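PDB 7BVW: AT5G66160 protein from Arabidopsis thaliana, which probably acts as a sorting receptor for proteins bound for the protein storage vacuole and, through the RING-H2 domain crystallised here, works as an E3 ligase. Local coordinates for residues Glu29-Cys34 with Ala52-Cys57; Pro15-Thr20 with Glu42-Leu47. All blocks are in the same frame, centred on the assembly; numbering follows the deposited sequence.

Contact 1. Residues Glu29-Cys34 with Ala52-Cys57. With ZN (zinc ion), chain C; ZN (zinc ion), chain E.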
loop_
_atom_site.group_PDB
_atom_site.type_symbol
_atom_site.label_atom_id
_atom_site.label_comp_id
_atom_site.label_asym_id
_atom_site.label_seq_id
_atom_site.Cartn_x
_atom_site.Cartn_y
_atom_site.Cartn_z
ATOM N N GLU A 29 12.250 -4.191 2.305
ATOM C CA GLU A 29 13.300 -3.213 2.050
ATOM C C GLU A 29 12.918 -2.146 1.035
ATOM O O GLU A 29 13.429 -1.024 1.118
ATOM C CB GLU A 29 14.569 -3.923 1.559
ATOM C CG GLU A 29 14.977 -5.130 2.392
ATOM C CD GLU A 29 15.500 -4.742 3.756
ATOM O OE1 GLU A 29 16.008 -3.609 3.893
ATOM O OE2 GLU A 29 15.401 -5.563 4.693
ATOM N N THR A 30 12.041 -2.455 0.082
ATOM C CA THR A 30 11.844 -1.590 -1.071
ATOM C C THR A 30 10.369 -1.504 -1.432
ATOM O O THR A 30 9.639 -2.494 -1.336
ATOM C CB THR A 30 12.648 -2.105 -2.275
ATOM O OG1 THR A 30 14.009 -2.323 -1.881
ATOM C CG2 THR A 30 12.620 -1.109 -3.423
ATOM N N CYS A 31 9.938 -0.315 -1.844
ATOM C CA CYS A 31 8.595 -0.121 -2.377
ATOM C C CYS A 31 8.569 -0.541 -3.843
ATOM O O CYS A 31 9.332 -0.013 -4.658
ATOM C CB CYS A 31 8.166 1.336 -2.227
ATOM S SG CYS A 31 6.558 1.704 -2.947
ATOM N N ALA A 32 7.686 -1.485 -4.180
ATOM C CA ALA A 32 7.621 -1.999 -5.545
ATOM C C ALA A 32 7.047 -0.987 -6.528
ATOM O O ALA A 32 7.243 -1.138 -7.739
ATOM C CB ALA A 32 6.790 -3.282 -5.584
ATOM N N ILE A 33 6.351 0.040 -6.041
ATOM C CA ILE A 33 5.692 0.987 -6.935
ATOM C C ILE A 33 6.681 2.021 -7.464
ATOM O O ILE A 33 6.614 2.416 -8.634
ATOM C CB ILE A 33 4.502 1.644 -6.210
ATOM C CG1 ILE A 33 3.433 0.594 -5.896
ATOM C CG2 ILE A 33 3.912 2.769 -7.042
ATOM C CD1 ILE A 33 2.180 1.161 -5.266
ATOM N N CYS A 34 7.614 2.472 -6.625
ATOM C CA CYS A 34 8.590 3.476 -7.028
ATOM C C CYS A 34 10.021 2.955 -7.067
ATOM O O CYS A 34 10.907 3.677 -7.539
ATOM C CB CYS A 34 8.522 4.693 -6.092
ATOM S SG CYS A 34 9.087 4.378 -4.409
ATOM N N ALA A 52 3.244 -4.331 1.576
ATOM C CA ALA A 52 3.293 -2.956 2.043
ATOM C C ALA A 52 3.969 -2.063 1.011
ATOM O O ALA A 52 4.789 -2.510 0.206
ATOM C CB ALA A 52 4.025 -2.857 3.385
ATOM N N PHE A 53 3.603 -0.783 1.046
ATOM C CA PHE A 53 4.131 0.191 0.104
ATOM C C PHE A 53 4.284 1.529 0.806
ATOM O O PHE A 53 3.775 1.733 1.910
ATOM C CB PHE A 53 3.215 0.363 -1.117
ATOM C CG PHE A 53 2.826 -0.926 -1.782
ATOM C CD1 PHE A 53 1.730 -1.649 -1.340
ATOM C CD2 PHE A 53 3.542 -1.403 -2.866
ATOM C CE1 PHE A 53 1.369 -2.832 -1.956
ATOM C CE2 PHE A 53 3.182 -2.585 -3.484
ATOM C CZ PHE A 53 2.093 -3.301 -3.029
ATOM N N HIS A 54 4.991 2.444 0.147
ATOM C CA HIS A 54 4.885 3.854 0.494
ATOM C C HIS A 54 3.416 4.257 0.490
ATOM O O HIS A 54 2.669 3.906 -0.428
ATOM C CB HIS A 54 5.673 4.712 -0.504
ATOM C CG HIS A 54 7.148 4.752 -0.247
ATOM N ND1 HIS A 54 8.081 4.693 -1.259
ATOM C CD2 HIS A 54 7.848 4.870 0.905
ATOM C CE1 HIS A 54 9.294 4.759 -0.741
ATOM N NE2 HIS A 54 9.181 4.867 0.572
ATOM N N LEU A 55 3.000 4.977 1.535
ATOM C CA LEU A 55 1.603 5.390 1.642
ATOM C C LEU A 55 1.172 6.193 0.419
ATOM O O LEU A 55 0.116 5.931 -0.168
ATOM C CB LEU A 55 1.394 6.194 2.926
ATOM C CG LEU A 55 -0.019 6.712 3.216
ATOM C CD1 LEU A 55 -0.300 6.613 4.704
ATOM C CD2 LEU A 55 -0.208 8.153 2.738
ATOM N N ASN A 56 1.988 7.167 0.009
ATOM C CA ASN A 56 1.642 7.987 -1.149
ATOM C C ASN A 56 1.621 7.166 -2.433
ATOM O O ASN A 56 0.831 7.444 -3.341
ATOM C CB ASN A 56 2.623 9.151 -1.281
ATOM C CG ASN A 56 2.301 10.288 -0.341
ATOM O OD1 ASN A 56 1.161 10.447 0.090
ATOM N ND2 ASN A 56 3.305 11.098 -0.028
ATOM N N CYS A 57 2.484 6.153 -2.531
ATOM C CA CYS A 57 2.562 5.367 -3.759
ATOM C C CYS A 57 1.320 4.504 -3.945
ATOM O O CYS A 57 0.712 4.500 -5.022
ATOM C CB CYS A 57 3.824 4.504 -3.749
ATOM S SG CYS A 57 5.345 5.441 -3.979
HETATM ZN ZN ZN C . 7.077 4.045 -3.201
HETATM ZN ZN ZN E . 17.011 -3.664 5.629
HETATM O O HOH W 1 6.620 -3.048 -1.825
#
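Two rings carry this contact, His54 and Phe53. At the edge of the His54 ring, in its plane, lies Cys34 SG, 3.3 Å from His54 ND1. Cys31 CB approaches the same ring obliquely. Tyr38 meets it edge-to-face, and NE2 is hydrogen-bonded to Glu42. The Phe53 ring has Ala32 CB and Cys31 SG at its edge, near its plane. Ile33 CG1 comes obliquely to Phe53, 3.6 Å from Phe53 CD2, and the two side chains cross at about a right angle.

The sulfurs and ND1 converge on one zinc ion. Cys31 SG, Cys34 SG and Cys57 SG bind it at 2.4 Å each, and His54 ND1 at 2.3 Å. Cys31 SG is anti to the backbone N (chi1 176°), which carries it across to the other segment. There Cys31 SG also accepts a hydrogen bond from His54 N, 3.5 Å away and fairly straight at 162°. A weak one comes from Ile33 N.

Ile33 fills the angle between Phe53 and the helix start. Ile33 CG2 touches Cys57 CB at 3.7 Å, and CD1 reaches the Cys57 carbonyl. Cutting the side chain back to an alanine here removes CG1, CG2 and CD1, and would probably open a gap between the Phe53 ring and Cys57. A water accepts from Ala32 N and lies within hydrogen-bonding distance of Thr30 O and Ala52 O. Farther out, Glu29 OE1 binds a separate zinc ion together with His24.

The Cys31-Cys34 and His54-Cys57 pairs are the first and third ligand pairs of the C3H2C3 order. Their shared zinc is the first site of the cross-brace RING-H2 finger. The second site is made by Cys49, His51, Cys69 and Cys72.

Contact 2. Residues Pro15-Thr20 with Glu42-Leu47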
loop_
_atom_site.group_PDB
_atom_site.type_symbol
_atom_site.label_atom_id
_atom_site.label_comp_id
_atom_site.label_asym_id
_atom_site.label_seq_id
_atom_site.Cartn_x
_atom_site.Cartn_y
_atom_site.Cartn_z
ATOM N N PRO A 15 -4.712 0.355 6.893
ATOM C CA PRO A 15 -3.708 0.508 7.953
ATOM C C PRO A 15 -2.436 1.154 7.427
ATOM O O PRO A 15 -1.982 0.869 6.316
ATOM C CB PRO A 15 -3.457 -0.933 8.414
ATOM C CG PRO A 15 -4.669 -1.691 7.980
ATOM C CD PRO A 15 -5.093 -1.054 6.695
ATOM N N CYS A 16 -1.862 2.036 8.241
ATOM C CA CYS A 16 -0.627 2.721 7.896
ATOM C C CYS A 16 0.298 2.731 9.104
ATOM O O CYS A 16 -0.153 2.702 10.252
ATOM C CB CYS A 16 -0.885 4.158 7.420
ATOM S SG CYS A 16 -1.469 5.287 8.703
ATOM N N PHE A 17 1.600 2.783 8.831
ATOM C CA PHE A 17 2.607 2.728 9.879
ATOM C C PHE A 17 3.878 3.403 9.381
ATOM O O PHE A 17 4.038 3.672 8.187
ATOM C CB PHE A 17 2.874 1.282 10.316
ATOM C CG PHE A 17 3.302 0.372 9.197
ATOM C CD1 PHE A 17 2.367 -0.201 8.349
ATOM C CD2 PHE A 17 4.640 0.078 9.006
ATOM C CE1 PHE A 17 2.761 -1.040 7.324
ATOM C CE2 PHE A 17 5.039 -0.762 7.985
ATOM C CZ PHE A 17 4.100 -1.321 7.141
ATOM N N THR A 18 4.783 3.681 10.318
ATOM C CA THR A 18 6.044 4.351 10.028
ATOM C C THR A 18 7.169 3.326 9.937
ATOM O O THR A 18 7.229 2.384 10.733
ATOM C CB THR A 18 6.364 5.391 11.109
ATOM O OG1 THR A 18 5.346 6.400 11.129
ATOM C CG2 THR A 18 7.709 6.049 10.846
ATOM N N PHE A 19 8.055 3.509 8.957
ATOM C CA PHE A 19 9.183 2.599 8.760
ATOM C C PHE A 19 10.228 2.858 9.839
ATOM O O PHE A 19 11.036 3.782 9.732
ATOM C CB PHE A 19 9.774 2.771 7.366
ATOM C CG PHE A 19 10.788 1.718 7.003
ATOM C CD1 PHE A 19 10.385 0.504 6.466
ATOM C CD2 PHE A 19 12.140 1.939 7.203
ATOM C CE1 PHE A 19 11.315 -0.467 6.134
ATOM C CE2 PHE A 19 13.072 0.974 6.872
ATOM C CZ PHE A 19 12.660 -0.231 6.336
ATOM N N THR A 20 10.213 2.041 10.886
ATOM C CA THR A 20 11.178 2.111 11.974
ATOM C C THR A 20 11.846 0.749 12.148
ATOM O O THR A 20 11.656 -0.165 11.340
ATOM C CB THR A 20 10.504 2.563 13.272
ATOM O OG1 THR A 20 9.378 1.718 13.544
ATOM C CG2 THR A 20 10.033 4.004 13.154
ATOM N N GLU A 42 9.700 6.992 7.094
ATOM C CA GLU A 42 8.719 7.112 6.030
ATOM C C GLU A 42 7.392 6.482 6.440
ATOM O O GLU A 42 7.321 5.628 7.328
ATOM C CB GLU A 42 9.233 6.459 4.750
ATOM C CG GLU A 42 10.341 7.226 4.066
ATOM C CD GLU A 42 10.807 6.548 2.798
ATOM O OE1 GLU A 42 10.574 5.330 2.658
ATOM O OE2 GLU A 42 11.398 7.239 1.944
ATOM N N SER A 43 6.330 6.917 5.769
ATOM C CA SER A 43 4.982 6.427 6.019
ATOM C C SER A 43 4.636 5.338 5.015
ATOM O O SER A 43 4.790 5.530 3.804
ATOM C CB SER A 43 3.961 7.564 5.931
ATOM O OG SER A 43 4.112 8.474 7.011
ATOM N N LEU A 44 4.174 4.198 5.518
ATOM C CA LEU A 44 3.817 3.060 4.689
ATOM C C LEU A 44 2.361 2.678 4.919
ATOM O O LEU A 44 1.749 3.048 5.925
ATOM C CB LEU A 44 4.715 1.848 4.979
ATOM C CG LEU A 44 6.048 1.718 4.237
ATOM C CD1 LEU A 44 7.021 2.816 4.620
ATOM C CD2 LEU A 44 6.645 0.353 4.515
ATOM N N ARG A 45 1.811 1.924 3.972
ATOM C CA ARG A 45 0.485 1.344 4.105
ATOM C C ARG A 45 0.555 -0.153 3.852
ATOM O O ARG A 45 1.430 -0.638 3.128
ATOM C CB ARG A 45 -0.520 1.976 3.136
ATOM C CG ARG A 45 -1.255 3.188 3.682
ATOM C CD ARG A 45 -2.619 3.332 3.021
ATOM N NE ARG A 45 -3.023 4.727 2.861
ATOM C CZ ARG A 45 -3.521 5.481 3.835
ATOM N NH1 ARG A 45 -3.670 4.982 5.055
ATOM N NH2 ARG A 45 -3.861 6.741 3.591
ATOM N N LEU A 46 -0.380 -0.881 4.453
ATOM C CA LEU A 46 -0.455 -2.328 4.328
ATOM C C LEU A 46 -1.761 -2.720 3.651
ATOM O O LEU A 46 -2.831 -2.224 4.020
ATOM C CB LEU A 46 -0.354 -3.004 5.696
ATOM C CG LEU A 46 -0.339 -4.530 5.654
ATOM C CD1 LEU A 46 0.912 -5.020 4.946
ATOM C CD2 LEU A 46 -0.441 -5.114 7.057
ATOM N N LEU A 47 -1.666 -3.603 2.665
ATOM C CA LEU A 47 -2.807 -4.193 1.984
ATOM C C LEU A 47 -3.150 -5.538 2.606
ATOM O O LEU A 47 -2.291 -6.194 3.202
ATOM C CB LEU A 47 -2.503 -4.363 0.491
ATOM C CG LEU A 47 -2.275 -3.083 -0.322
ATOM C CD1 LEU A 47 -2.224 -3.388 -1.816
ATOM C CD2 LEU A 47 -3.350 -2.043 -0.020
#
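Leu44 lies against the Phe17 ring. Its CB sits over one face, offset toward the rim, 4.1 Å from the ring centroid and 18° off the ring normal. This is a CH-pi contact. Leu44 CD2 also reaches CE2 and CZ of the ring. Leu46 meets the ring differently: its CB is at the edge, 4.0 Å from Phe17 CE1. Phe17 CG stands between the backbone N and the carbonyl carbon (chi1 57°), and this turns the ring across to the neighbouring strand. Ala23 and Ala27 of helix 21-27 also touch the ring.

Phe17 and Leu44 form an antiparallel hydrogen-bonded pair, with Leu44 N to Phe17 O at 2.7 Å and Phe17 N to Leu44 O at 2.9 Å. Further bonds run from Leu46 N to Pro15 O and from Phe19 N to Glu42 O. Strand 16-18 thus flanks strand 43-46, the middle strand of the small antiparallel sheet. Strands 43-46 and 52-54, followed by helix 55-65, make the beta-beta-alpha core familiar from RING fingers.

Phe19 CB is 3.9 Å from Leu44 CD1, and the Phe19 ring meets the rings of Tyr38 and His24. On the sheet face of Cys16 and Thr18, Arg45 meets Cys16 CB through CG and NH1. Arg45 NH1 is 3.7 Å from Cys16 CB, in an oblique approach, and Arg45 NE forms a salt bridge with Asp59 of helix 55-65.

After helix 8-11 the chain runs through 15-20. It then passes through helix 21-27 to 29-34, the first half of contact 1. Contact 2 closes at 42-47, bringing the chain back beside its first strand after a loop of 21 residues. Contact 1 closes later, at 52-57, after a loop of 17 residues that includes strand 43-46. The segments alternate, so the two contacts cross. They meet at the sheet, where Phe53 O and Arg45 N are 2.9 Å apart, probably hydrogen-bonded. Contact 2 ties the N-terminal strand to the RING sheet. Contact 1 ties the first cysteine loop to the last strand and the start of helix 55-65.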